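Local structure of phosphodiesterase (Pseudomonas aeruginosa, 4G75) at residues Ala63-Trp68 with Gln267-Thr272; Trp87-Leu92 with His150-Lys155; Pro57-Trp62 with Thr252-Gly257; Arg263-Gly266 with Asp271-Pro274; Ile107-Arg112 with Gly140-Ala145. The protein is a colicin M-like bacteriocin, a magnesium-binding phosphodiesterase that probably kills related bacteria by degrading a peptidoglycan precursor. One frame throughout, in Å; residues are numbered along the deposited sequence.

Contact 1 of 5, residues Ala63-Trp68 with Gln267-Thr272; sequences AQWANW and QKFKDT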
# COMPACT_ATOMS: atom_id res chain seq x y z
N ALA A 63 -14.00 15.16 1.95
CA ALA A 63 -14.71 16.00 2.90
C ALA A 63 -15.44 17.12 2.16
O ALA A 63 -16.53 17.53 2.56
CB ALA A 63 -13.75 16.57 3.94
N GLN A 64 -14.83 17.62 1.09
CA GLN A 64 -15.49 18.64 0.27
C GLN A 64 -16.65 18.03 -0.49
O GLN A 64 -17.79 18.50 -0.42
CB GLN A 64 -14.50 19.24 -0.73
CG GLN A 64 -13.37 20.04 -0.11
CD GLN A 64 -12.31 20.41 -1.13
OE1 GLN A 64 -12.52 21.31 -1.95
NE2 GLN A 64 -11.19 19.72 -1.09
N TRP A 65 -16.35 16.97 -1.23
CA TRP A 65 -17.34 16.26 -2.03
C TRP A 65 -18.58 15.93 -1.20
O TRP A 65 -19.71 16.21 -1.61
CB TRP A 65 -16.72 14.96 -2.55
CG TRP A 65 -17.45 14.30 -3.66
CD1 TRP A 65 -18.67 14.63 -4.17
CD2 TRP A 65 -17.01 13.14 -4.39
NE1 TRP A 65 -19.01 13.77 -5.18
CE2 TRP A 65 -18.01 12.85 -5.34
CE3 TRP A 65 -15.86 12.34 -4.34
CZ2 TRP A 65 -17.90 11.78 -6.23
CZ3 TRP A 65 -15.76 11.29 -5.22
CH2 TRP A 65 -16.77 11.01 -6.15
N ALA A 66 -18.36 15.34 -0.03
CA ALA A 66 -19.46 14.84 0.80
C ALA A 66 -19.95 15.86 1.82
O ALA A 66 -20.80 15.54 2.66
CB ALA A 66 -19.06 13.54 1.49
N ASN A 67 -19.41 17.08 1.77
CA ASN A 67 -19.85 18.15 2.66
C ASN A 67 -19.75 17.76 4.13
O ASN A 67 -20.72 17.89 4.88
CB ASN A 67 -21.28 18.57 2.33
CG ASN A 67 -21.41 19.11 0.93
OD1 ASN A 67 -22.24 18.64 0.14
ND2 ASN A 67 -20.59 20.10 0.60
N TRP A 68 -18.58 17.30 4.54
CA TRP A 68 -18.37 16.96 5.94
C TRP A 68 -18.28 18.23 6.76
O TRP A 68 -18.60 18.23 7.95
CB TRP A 68 -17.07 16.18 6.11
CG TRP A 68 -17.14 14.75 5.69
CD1 TRP A 68 -18.16 14.13 5.04
CD2 TRP A 68 -16.12 13.77 5.86
NE1 TRP A 68 -17.85 12.81 4.81
CE2 TRP A 68 -16.59 12.56 5.31
CE3 TRP A 68 -14.85 13.79 6.44
CZ2 TRP A 68 -15.84 11.39 5.31
CZ3 TRP A 68 -14.10 12.62 6.46
CH2 TRP A 68 -14.60 11.44 5.89
N GLN A 267 -21.08 4.60 -1.49
CA GLN A 267 -22.22 5.34 -2.01
C GLN A 267 -21.92 5.83 -3.42
O GLN A 267 -22.81 5.91 -4.26
CB GLN A 267 -22.51 6.57 -1.14
CG GLN A 267 -22.45 6.34 0.35
CD GLN A 267 -23.82 6.17 0.96
OE1 GLN A 267 -24.42 5.10 0.89
NE2 GLN A 267 -24.32 7.24 1.56
N LYS A 268 -20.65 6.15 -3.66
CA LYS A 268 -20.25 6.79 -4.90
C LYS A 268 -19.42 5.88 -5.79
O LYS A 268 -19.49 5.95 -7.02
CB LYS A 268 -19.50 8.09 -4.61
CG LYS A 268 -20.33 9.06 -3.77
CD LYS A 268 -19.78 10.47 -3.83
CE LYS A 268 -20.84 11.49 -3.40
NZ LYS A 268 -22.00 11.52 -4.34
N PHE A 269 -18.63 5.01 -5.17
CA PHE A 269 -17.88 4.00 -5.89
C PHE A 269 -18.63 2.69 -5.72
O PHE A 269 -18.32 1.89 -4.85
CB PHE A 269 -16.45 3.91 -5.35
CG PHE A 269 -15.55 5.02 -5.82
CD1 PHE A 269 -14.67 4.81 -6.88
CD2 PHE A 269 -15.58 6.26 -5.21
CE1 PHE A 269 -13.84 5.84 -7.32
CE2 PHE A 269 -14.75 7.29 -5.65
CZ PHE A 269 -13.88 7.08 -6.70
N LYS A 270 -19.65 2.51 -6.56
CA LYS A 270 -20.63 1.44 -6.36
C LYS A 270 -20.07 0.04 -6.56
O LYS A 270 -20.74 -0.94 -6.23
CB LYS A 270 -21.83 1.68 -7.27
CG LYS A 270 -22.56 2.99 -6.99
CD LYS A 270 -23.92 3.02 -7.68
CE LYS A 270 -24.76 4.19 -7.21
NZ LYS A 270 -26.08 4.23 -7.91
N ASP A 271 -18.86 -0.07 -7.10
CA ASP A 271 -18.24 -1.38 -7.29
C ASP A 271 -17.29 -1.77 -6.17
O ASP A 271 -16.66 -2.82 -6.23
CB ASP A 271 -17.51 -1.43 -8.63
CG ASP A 271 -18.44 -1.21 -9.81
OD1 ASP A 271 -19.50 -1.86 -9.85
OD2 ASP A 271 -18.10 -0.38 -10.68
N THR A 272 -17.19 -0.93 -5.14
CA THR A 272 -16.30 -1.20 -4.02
C THR A 272 -16.54 -2.59 -3.43
O THR A 272 -17.68 -2.94 -3.13
CB THR A 272 -16.47 -0.17 -2.89
OG1 THR A 272 -16.12 1.13 -3.37
CG2 THR A 272 -15.58 -0.52 -1.70
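The aliphatic chain of Lys268 lies over one face of the Trp65 indole, although the lysine has a second conformer, so the contact is doubtful beyond the one described. Its CD sits 3.2 Å above the ring plane, displaced toward the rim, and 3.6 Å from the centroid of the six-membered ring of Trp65, in a direction 27° off the ring normal. That geometry defines a CH-pi contact. The two side chains run past each other in opposite directions, so Lys268 CE comes within 3.4 Å of Trp65 NE1. A bend at the last torsion (chi4 -64°) leaves Lys268 NZ 3.8 Å from Trp65 NE1, beyond the pyrrole side and about as high over the plane as CD. The second neighbour of the indole is Phe269, whose CE2 meets Trp65 CZ3 at 4.1 Å, an oblique apolar touch.

The backbone on both sides is held by turns. Asn67, with positive phi, ends the helix of Trp65 in a Schellman motif. In segment 267-272, a type I turn from Phe269 to Thr272 is doubly tied, because Phe269 O accepts from both Thr272 N and Thr272 OG1 (2.8 Å).

The contact joins the C-terminal end of helix 55-65 to the loop between helix 255-264 and strand 275-278; Ile86 of helix 81-102 touches both aromatic residues, and Leu152 of helix 143-153 also packs on Phe269.

Contact 2 of 5, residues Trp87-Leu92 with His150-Lys155; sequences WDIFDL and HYLTGK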
# COMPACT_ATOMS: atom_id res chain seq x y z
N TRP A 87 -9.85 11.00 -10.22
CA TRP A 87 -8.61 10.88 -10.98
C TRP A 87 -7.40 10.42 -10.15
O TRP A 87 -6.55 9.71 -10.65
CB TRP A 87 -8.28 12.18 -11.75
CG TRP A 87 -9.02 12.30 -13.05
CD1 TRP A 87 -9.87 13.31 -13.42
CD2 TRP A 87 -8.97 11.39 -14.16
NE1 TRP A 87 -10.35 13.08 -14.69
CE2 TRP A 87 -9.81 11.91 -15.16
CE3 TRP A 87 -8.30 10.19 -14.40
CZ2 TRP A 87 -10.00 11.27 -16.39
CZ3 TRP A 87 -8.49 9.55 -15.62
CH2 TRP A 87 -9.33 10.10 -16.59
N ASP A 88 -7.33 10.84 -8.88
CA ASP A 88 -6.26 10.37 -8.00
C ASP A 88 -6.42 8.86 -7.75
O ASP A 88 -5.44 8.12 -7.70
CB ASP A 88 -6.26 11.12 -6.66
CG ASP A 88 -5.50 12.44 -6.71
OD1 ASP A 88 -5.15 12.92 -7.82
OD2 ASP A 88 -5.27 13.01 -5.62
N ILE A 89 -7.66 8.41 -7.61
CA ILE A 89 -7.92 6.98 -7.43
C ILE A 89 -7.47 6.21 -8.67
O ILE A 89 -6.99 5.08 -8.58
CB ILE A 89 -9.41 6.72 -7.08
CG1 ILE A 89 -9.72 7.24 -5.68
CG2 ILE A 89 -9.74 5.22 -7.16
CD1 ILE A 89 -8.85 6.66 -4.59
N PHE A 90 -7.59 6.84 -9.84
CA PHE A 90 -7.08 6.25 -11.07
C PHE A 90 -5.55 6.26 -11.12
O PHE A 90 -4.94 5.26 -11.48
CB PHE A 90 -7.65 7.00 -12.28
CG PHE A 90 -7.27 6.42 -13.62
CD1 PHE A 90 -7.91 5.28 -14.11
CD2 PHE A 90 -6.31 7.03 -14.42
CE1 PHE A 90 -7.58 4.76 -15.36
CE2 PHE A 90 -5.98 6.51 -15.67
CZ PHE A 90 -6.61 5.37 -16.14
N ASP A 91 -4.95 7.38 -10.74
CA ASP A 91 -3.52 7.59 -10.93
C ASP A 91 -2.64 6.86 -9.93
O ASP A 91 -1.59 6.32 -10.29
CB ASP A 91 -3.18 9.08 -10.87
CG ASP A 91 -3.61 9.84 -12.11
OD1 ASP A 91 -3.86 9.18 -13.15
OD2 ASP A 91 -3.70 11.08 -12.05
N LEU A 92 -3.07 6.84 -8.67
CA LEU A 92 -2.27 6.26 -7.61
C LEU A 92 -1.85 4.79 -7.84
O LEU A 92 -0.68 4.44 -7.64
CB LEU A 92 -2.93 6.47 -6.24
CG LEU A 92 -2.79 7.90 -5.70
CD1 LEU A 92 -3.84 8.19 -4.64
CD2 LEU A 92 -1.37 8.16 -5.16
N HIS A 150 -7.72 -0.04 -5.36
CA HIS A 150 -8.17 -1.33 -5.88
C HIS A 150 -9.43 -1.83 -5.17
O HIS A 150 -10.25 -2.56 -5.75
CB HIS A 150 -7.06 -2.38 -5.80
CG HIS A 150 -7.38 -3.62 -6.56
ND1 HIS A 150 -7.14 -3.74 -7.92
CD2 HIS A 150 -7.97 -4.78 -6.18
CE1 HIS A 150 -7.53 -4.93 -8.32
NE2 HIS A 150 -8.05 -5.58 -7.29
N TYR A 151 -9.58 -1.46 -3.91
CA TYR A 151 -10.79 -1.75 -3.15
C TYR A 151 -11.99 -1.06 -3.81
O TYR A 151 -13.06 -1.66 -3.98
CB TYR A 151 -10.58 -1.25 -1.71
CG TYR A 151 -11.75 -1.39 -0.78
CD1 TYR A 151 -12.33 -2.63 -0.52
CD2 TYR A 151 -12.25 -0.28 -0.10
CE1 TYR A 151 -13.40 -2.75 0.36
CE2 TYR A 151 -13.31 -0.40 0.79
CZ TYR A 151 -13.88 -1.63 1.01
OH TYR A 151 -14.93 -1.74 1.89
N LEU A 152 -11.79 0.19 -4.23
CA LEU A 152 -12.87 0.97 -4.82
C LEU A 152 -13.23 0.56 -6.25
O LEU A 152 -14.40 0.65 -6.64
CB LEU A 152 -12.51 2.47 -4.83
CG LEU A 152 -12.18 3.11 -3.48
CD1 LEU A 152 -12.12 4.63 -3.62
CD2 LEU A 152 -13.18 2.71 -2.41
N THR A 153 -12.25 0.11 -7.02
CA THR A 153 -12.44 -0.04 -8.46
C THR A 153 -11.94 -1.35 -9.07
O THR A 153 -12.16 -1.60 -10.26
CB THR A 153 -11.76 1.12 -9.23
OG1 THR A 153 -10.35 1.11 -8.95
CG2 THR A 153 -12.35 2.47 -8.81
N GLY A 154 -11.26 -2.18 -8.29
CA GLY A 154 -10.67 -3.40 -8.82
C GLY A 154 -11.65 -4.55 -9.01
O GLY A 154 -11.31 -5.57 -9.62
N LYS A 155 -12.86 -4.39 -8.50
CA LYS A 155 -13.92 -5.39 -8.69
C LYS A 155 -13.51 -6.80 -8.26
O LYS A 155 -13.80 -7.77 -8.96
CB LYS A 155 -14.40 -5.40 -10.14
CG LYS A 155 -15.06 -4.10 -10.56
CD LYS A 155 -15.74 -4.23 -11.92
CE LYS A 155 -16.72 -3.09 -12.16
NZ LYS A 155 -17.26 -3.10 -13.54
O HOH W 1 -8.01 2.52 -9.68
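Ile89 overlaps Leu152 through its longer branch: CD1 lies 4.0 Å from Leu152 CD1, and Ile89 CG1 is 4.1 Å from that same Leu152 CD1. The two side chains cross at about a right angle, so a single methyl of the leucine rests against the CG1-CD1 arm. The other branch of Ile89 has a different partner. CG2, placed anti to the backbone N by the first torsion (chi1 -69° for CG1), meets Thr153 CG2 at 4.1 Å, so the two arms of one isoleucine engage two successive residues of segment 150-155. All three distances are ordinary van der Waals separations, and the CA atoms of Ile89 and Leu152, the nearest pair of the two backbones, stand 8.2 Å apart.

Polar atoms are joined through water. One molecule donates to Ile89 O at 3.0 Å and to Thr153 OG1 at 2.8 Å, linking the carbonyl of one residue to the hydroxyl of the other. Thr153 has chi1 61°, which sets OG1 between its backbone N and carbonyl carbon; there the hydroxyl also bonds to Ala149 O, one turn back. The two bonds would hold the rotation that presents CG2 to Ile89.

The contact lies in the interior, between the middle of helix 81-102 and the C-terminal end of helix 143-153. Ala149 continues the packing against Ile89 on the latter helix, while helix 55-65 meets helix 81-102 through Leu58 and Leu61, both touching Asp88.

Contact 3 of 5, residues Pro57-Trp62 with Thr252-Gly257; sequences PLLALW and TETAEG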
# COMPACT_ATOMS: atom_id res chain seq x y z
N PRO A 57 -4.57 14.14 1.68
CA PRO A 57 -5.04 14.70 0.40
C PRO A 57 -6.38 14.11 -0.04
O PRO A 57 -7.24 14.85 -0.52
CB PRO A 57 -3.95 14.31 -0.60
CG PRO A 57 -2.78 13.86 0.21
CD PRO A 57 -3.26 13.48 1.56
N LEU A 58 -6.57 12.80 0.13
CA LEU A 58 -7.81 12.16 -0.28
C LEU A 58 -8.96 12.57 0.63
O LEU A 58 -10.07 12.82 0.16
CB LEU A 58 -7.67 10.64 -0.31
CG LEU A 58 -6.82 10.07 -1.43
CD1 LEU A 58 -6.72 8.56 -1.28
CD2 LEU A 58 -7.41 10.43 -2.78
N LEU A 59 -8.69 12.67 1.93
CA LEU A 59 -9.72 13.06 2.88
C LEU A 59 -10.19 14.49 2.63
O LEU A 59 -11.38 14.79 2.76
CB LEU A 59 -9.22 12.90 4.32
CG LEU A 59 -9.21 11.46 4.83
CD1 LEU A 59 -8.46 11.38 6.14
CD2 LEU A 59 -10.62 10.92 4.97
N ALA A 60 -9.27 15.36 2.27
CA ALA A 60 -9.63 16.75 2.01
C ALA A 60 -10.58 16.83 0.82
O ALA A 60 -11.55 17.58 0.84
CB ALA A 60 -8.39 17.59 1.78
N LEU A 61 -10.30 16.05 -0.22
CA LEU A 61 -11.16 16.01 -1.39
C LEU A 61 -12.53 15.47 -1.02
O LEU A 61 -13.55 16.09 -1.32
CB LEU A 61 -10.54 15.14 -2.49
CG LEU A 61 -9.22 15.68 -3.04
CD1 LEU A 61 -8.61 14.72 -4.04
CD2 LEU A 61 -9.44 17.06 -3.66
N TRP A 62 -12.55 14.33 -0.34
CA TRP A 62 -13.81 13.69 0.03
C TRP A 62 -14.64 14.57 0.95
O TRP A 62 -15.85 14.69 0.76
CB TRP A 62 -13.58 12.33 0.69
CG TRP A 62 -14.87 11.59 0.91
CD1 TRP A 62 -15.64 11.59 2.04
CD2 TRP A 62 -15.55 10.77 -0.05
NE1 TRP A 62 -16.76 10.81 1.85
CE2 TRP A 62 -16.73 10.30 0.58
CE3 TRP A 62 -15.28 10.39 -1.37
CZ2 TRP A 62 -17.63 9.46 -0.07
CZ3 TRP A 62 -16.18 9.55 -2.01
CH2 TRP A 62 -17.34 9.10 -1.36
N THR A 252 -2.86 6.32 13.00
CA THR A 252 -3.60 6.97 14.09
C THR A 252 -4.13 8.36 13.75
O THR A 252 -5.30 8.68 14.00
CB THR A 252 -2.72 7.09 15.35
OG1 THR A 252 -2.15 5.81 15.64
CG2 THR A 252 -3.54 7.56 16.53
N GLU A 253 -3.27 9.19 13.19
CA GLU A 253 -3.60 10.60 12.99
C GLU A 253 -4.90 10.85 12.21
O GLU A 253 -5.66 11.75 12.54
CB GLU A 253 -2.45 11.37 12.33
CG GLU A 253 -2.73 12.86 12.23
CD GLU A 253 -1.58 13.65 11.65
OE1 GLU A 253 -0.55 13.05 11.30
OE2 GLU A 253 -1.71 14.89 11.55
N THR A 254 -5.13 10.05 11.17
CA THR A 254 -6.29 10.26 10.31
C THR A 254 -7.29 9.10 10.39
O THR A 254 -8.18 8.99 9.55
CB THR A 254 -5.85 10.42 8.85
OG1 THR A 254 -4.87 9.42 8.54
CG2 THR A 254 -5.24 11.79 8.63
N ALA A 255 -7.14 8.25 11.40
CA ALA A 255 -7.95 7.04 11.49
C ALA A 255 -9.45 7.32 11.53
O ALA A 255 -10.23 6.62 10.90
CB ALA A 255 -7.52 6.18 12.67
N GLU A 256 -9.87 8.35 12.26
CA GLU A 256 -11.29 8.67 12.34
C GLU A 256 -11.82 9.05 10.96
O GLU A 256 -12.90 8.60 10.54
CB GLU A 256 -11.55 9.78 13.36
CG GLU A 256 -13.03 10.08 13.58
CD GLU A 256 -13.28 10.89 14.85
OE1 GLU A 256 -12.38 10.95 15.72
OE2 GLU A 256 -14.39 11.46 14.98
N GLY A 257 -11.06 9.87 10.25
CA GLY A 257 -11.45 10.32 8.93
C GLY A 257 -11.53 9.16 7.95
O GLY A 257 -12.47 9.06 7.17
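Leu59 and Gly257 bring the two backbones together, with their CA atoms 6.9 Å apart, the shortest such distance between the segments. Residues 57-62 are helical throughout, with Trp62 N bonded to Leu58 O, whereas in 252-257 a turn leads into the helix that starts at Ala255. Thr254 holds the N-cap position, although its side chain makes no capping bond. Gly257 lies in the first turn of that helix with regular helical angles (phi -63°, psi -44°).

A single leucine carries the contact, and its two methyls part between two residues. Leu59 CD1 reaches Thr254 CB at 3.9 Å and Thr254 CG2 at 4.1 Å, the side chains crossing at a slant. Leu59 CD2 instead lies against the backbone of Gly257, 3.4 Å from Gly257 O and 3.6 Å from Gly257 C. Chi2 of the leucine (169°) sets CD1 anti to CA, toward Thr254, and leaves CD2 to face Gly257. The glycine presents bare main chain to the leucine, in keeping with the short separation of the two backbones. No hydrogen bond crosses between the segments; the interaction is one of fit between methyl groups, a threonine and bare main chain.

Further along, Met258 and Leu261 of helix 255-264 also touch Leu59, and Lys56 forms a salt bridge with Glu253 beside the contact. The arrangement is that of two helices packed closely through a glycine, with the leucine of helix 55-65 set against the N-terminal turn of helix 255-264.

Contact 4 of 5, residues Arg263-Gly266 with Asp271-Pro274; sequences REVG and DTTP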
# COMPACT_ATOMS: atom_id res chain seq x y z
N ARG A 263 -16.90 4.10 5.34
CA ARG A 263 -18.33 3.87 5.51
C ARG A 263 -19.17 4.57 4.45
O ARG A 263 -20.33 4.21 4.24
CB ARG A 263 -18.77 4.29 6.91
CG ARG A 263 -18.32 3.33 7.99
CD ARG A 263 -18.34 3.96 9.37
NE ARG A 263 -17.82 3.03 10.37
CZ ARG A 263 -17.61 3.34 11.64
NH1 ARG A 263 -17.89 4.55 12.08
NH2 ARG A 263 -17.12 2.43 12.48
N GLU A 264 -18.59 5.55 3.77
CA GLU A 264 -19.35 6.35 2.82
C GLU A 264 -18.95 6.12 1.37
O GLU A 264 -19.74 6.37 0.46
CB GLU A 264 -19.17 7.84 3.14
CG GLU A 264 -19.54 8.22 4.55
CD GLU A 264 -19.44 9.72 4.77
OE1 GLU A 264 -19.02 10.43 3.83
OE2 GLU A 264 -19.79 10.17 5.88
N VAL A 265 -17.73 5.67 1.14
CA VAL A 265 -17.18 5.65 -0.21
C VAL A 265 -17.99 4.79 -1.19
O VAL A 265 -18.06 5.10 -2.39
CB VAL A 265 -15.69 5.25 -0.20
CG1 VAL A 265 -15.54 3.75 0.04
CG2 VAL A 265 -15.02 5.67 -1.50
N GLY A 266 -18.61 3.73 -0.69
CA GLY A 266 -19.40 2.84 -1.52
C GLY A 266 -20.66 3.48 -2.08
O GLY A 266 -21.25 2.97 -3.03
N ASP A 271 -18.86 -0.07 -7.10
CA ASP A 271 -18.24 -1.38 -7.29
C ASP A 271 -17.29 -1.77 -6.17
O ASP A 271 -16.66 -2.82 -6.23
CB ASP A 271 -17.51 -1.43 -8.63
CG ASP A 271 -18.44 -1.21 -9.81
OD1 ASP A 271 -19.50 -1.86 -9.85
OD2 ASP A 271 -18.10 -0.38 -10.68
N THR A 272 -17.19 -0.93 -5.14
CA THR A 272 -16.30 -1.20 -4.02
C THR A 272 -16.54 -2.59 -3.43
O THR A 272 -17.68 -2.94 -3.13
CB THR A 272 -16.47 -0.17 -2.89
OG1 THR A 272 -16.12 1.13 -3.37
CG2 THR A 272 -15.58 -0.52 -1.70
N THR A 273 -15.48 -3.36 -3.26
CA THR A 273 -15.61 -4.70 -2.69
C THR A 273 -14.26 -5.23 -2.22
O THR A 273 -13.23 -4.91 -2.81
CB THR A 273 -16.26 -5.67 -3.69
OG1 THR A 273 -16.77 -6.82 -3.01
CG2 THR A 273 -15.26 -6.10 -4.76
N PRO A 274 -14.26 -6.01 -1.14
CA PRO A 274 -12.99 -6.59 -0.67
C PRO A 274 -12.34 -7.45 -1.75
O PRO A 274 -13.01 -7.94 -2.67
CB PRO A 274 -13.42 -7.47 0.51
CG PRO A 274 -14.70 -6.85 0.99
CD PRO A 274 -15.39 -6.39 -0.27
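A short connection leading from helix 255-264 to strand 275-278 folds back on itself here, so that Thr272 returns to Val265 and Gly266, which follow the last turns of the helix. The return is close in the backbone: Gly266 CA and Thr272 CA are 5.7 Å apart, with four residues between the segments. Contacts between the segments are otherwise loose. Thr272 OG1 approaches Gly266 CA at 4.1 Å and Val265 CG1 at 4.3 Å, distances that indicate van der Waals proximity, and no hydrogen bond spans the segments.

The hydroxyl is turned instead to the carbonyl of Phe269. With chi1 -62°, OG1 lies anti to the carbonyl carbon and beside the backbone N, on the side from which it can address that oxygen. The bond from Thr272 OG1 to Phe269 O bends at the acceptor, with a C=O...donor angle of 140° and the donor tilted 17° from the carbonyl plane. CG2 meanwhile packs on Tyr151 of helix 143-153.

Just beyond, the backbones of Thr273 and Tyr151 are hydrogen-bonded, tying the outgoing chain to helix 143-153. The whole is a helix-to-strand connection that folds back on itself, with Leu152 of helix 143-153 lying against both limbs by touching Val265 on one and Thr272 on the other.

Contact 5 of 5, residues Ile107-Arg112 with Gly140-Ala145; sequences ITAMNR and GVYTPA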
# COMPACT_ATOMS: atom_id res chain seq x y z
N ILE A 107 8.97 10.33 -8.14
CA ILE A 107 8.51 11.44 -8.96
C ILE A 107 8.27 10.99 -10.39
O ILE A 107 7.22 11.28 -10.97
CB ILE A 107 9.49 12.64 -8.86
CG1 ILE A 107 9.47 13.20 -7.44
CG2 ILE A 107 9.13 13.71 -9.89
CD1 ILE A 107 10.55 14.21 -7.14
N THR A 108 9.22 10.26 -10.96
CA THR A 108 9.05 9.75 -12.31
C THR A 108 7.81 8.86 -12.41
O THR A 108 7.06 8.92 -13.38
CB THR A 108 10.28 8.97 -12.79
OG1 THR A 108 11.42 9.84 -12.82
CG2 THR A 108 10.05 8.40 -14.18
N ALA A 109 7.62 8.01 -11.41
CA ALA A 109 6.49 7.10 -11.40
C ALA A 109 5.17 7.87 -11.47
O ALA A 109 4.27 7.51 -12.22
CB ALA A 109 6.53 6.22 -10.16
N MSE A 110 5.07 8.95 -10.71
CA MSE A 110 3.84 9.75 -10.70
C MSE A 110 3.67 10.53 -12.00
O MSE A 110 2.58 10.60 -12.54
CB MSE A 110 3.80 10.70 -9.50
CG MSE A 110 2.56 11.57 -9.48
SE MSE A 110 0.92 10.51 -9.25
CE MSE A 110 1.06 10.34 -7.30
N ASN A 111 4.74 11.13 -12.50
CA ASN A 111 4.63 11.87 -13.76
C ASN A 111 4.25 10.96 -14.92
O ASN A 111 3.46 11.35 -15.79
CB ASN A 111 5.92 12.64 -14.07
CG ASN A 111 6.11 13.82 -13.15
OD1 ASN A 111 5.15 14.37 -12.62
ND2 ASN A 111 7.36 14.23 -12.95
N ARG A 112 4.79 9.75 -14.93
CA ARG A 112 4.43 8.78 -15.96
C ARG A 112 2.96 8.43 -15.84
O ARG A 112 2.23 8.40 -16.84
CB ARG A 112 5.30 7.52 -15.85
CG ARG A 112 5.27 6.64 -17.09
CD ARG A 112 6.01 5.32 -16.91
NE ARG A 112 7.40 5.49 -16.46
CZ ARG A 112 8.41 5.86 -17.23
NH1 ARG A 112 8.21 6.14 -18.52
NH2 ARG A 112 9.63 5.99 -16.72
N GLY A 140 5.88 0.30 -1.48
CA GLY A 140 6.41 1.62 -1.14
C GLY A 140 5.37 2.67 -0.81
O GLY A 140 4.26 2.34 -0.38
N VAL A 141 5.72 3.94 -1.03
CA VAL A 141 4.88 5.05 -0.56
C VAL A 141 3.50 5.09 -1.21
O VAL A 141 2.57 5.67 -0.64
CB VAL A 141 5.56 6.44 -0.75
CG1 VAL A 141 6.86 6.51 0.03
CG2 VAL A 141 5.78 6.76 -2.22
N TYR A 142 3.35 4.48 -2.38
CA TYR A 142 2.07 4.52 -3.09
C TYR A 142 1.21 3.29 -2.80
O TYR A 142 0.06 3.22 -3.23
CB TYR A 142 2.26 4.61 -4.61
CG TYR A 142 3.02 5.83 -5.12
CD1 TYR A 142 2.61 7.11 -4.79
CD2 TYR A 142 4.11 5.68 -5.96
CE1 TYR A 142 3.28 8.22 -5.25
CE2 TYR A 142 4.79 6.79 -6.44
CZ TYR A 142 4.37 8.05 -6.08
OH TYR A 142 5.03 9.16 -6.55
N THR A 143 1.76 2.32 -2.08
CA THR A 143 1.10 1.02 -1.97
C THR A 143 -0.20 1.03 -1.16
O THR A 143 -1.21 0.45 -1.58
CB THR A 143 2.06 -0.07 -1.46
OG1 THR A 143 3.04 -0.34 -2.48
CG2 THR A 143 1.30 -1.36 -1.14
N PRO A 144 -0.19 1.69 0.01
CA PRO A 144 -1.47 1.74 0.73
C PRO A 144 -2.56 2.44 -0.09
O PRO A 144 -3.70 1.99 -0.11
CB PRO A 144 -1.12 2.55 1.98
CG PRO A 144 0.34 2.21 2.23
CD PRO A 144 0.94 2.18 0.84
N ALA A 145 -2.20 3.53 -0.76
CA ALA A 145 -3.19 4.23 -1.59
C ALA A 145 -3.64 3.36 -2.76
O ALA A 145 -4.82 3.34 -3.11
CB ALA A 145 -2.65 5.57 -2.08
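Apolar contacts dominate, and Tyr142 makes all of them from the side of segment 140-145. Its CE1 lies 3.7 Å from the terminal methyl CE of Met110, present as selenomethionine in the crystal, and Tyr142 CE2 lies 4.1 Å from Ala109 CB, so the two flanks of the phenol are each met by one residue of the helix. Both approaches are oblique to the ring. Met110 starts with CG anti to the backbone N (chi1 178°) and then bends at chi2 and chi3, which curls CE back to the tyrosine. At the far end of the ring, Tyr142 OH comes 3.5 Å from Met110 CB, a packing distance. Over the centre of one ring face sits Val141 CG2, from the preceding residue, 4.0 Å above the plane.

No hydrogen bond joins the two segments; that of Tyr142 OH runs to Arg106 O, outside both. At the base of the tyrosine, a type I turn from Gly140 to Thr143 is closed by Thr143 N to Gly140 O at 3.0 Å.

The chemistry implies a ring flanked obliquely by the methyls of Ala109 and Met110, with the hydroxyl of a buried tyrosine satisfied by a main-chain carbonyl at the start of helix 106-113.

In the fold
Contacts 2, 3 and 5 are buried, whereas contacts 1 and 4 are only partly so and include exposed residues. Helix 55-65 serves contacts 1 and 3, helix 143-153 serves contacts 2 and 5, and helix 255-264 serves contacts 3 and 4; contacts 1 and 4 also share Asp271 and Thr272. The interior contacts rest on aliphatic or tyrosine packing, with a bridging water in contact 2 and a methyl on glycine backbone in contact 3. Contact 1 lays a lysine chain over an indole; contact 4 is a loose threonine approach whose hydroxyl serves its own turn. Glu264 binds both Trp68 and Trp62, connecting contacts 1, 3 and 4. Contact 5 meets contact 2 through Leu92.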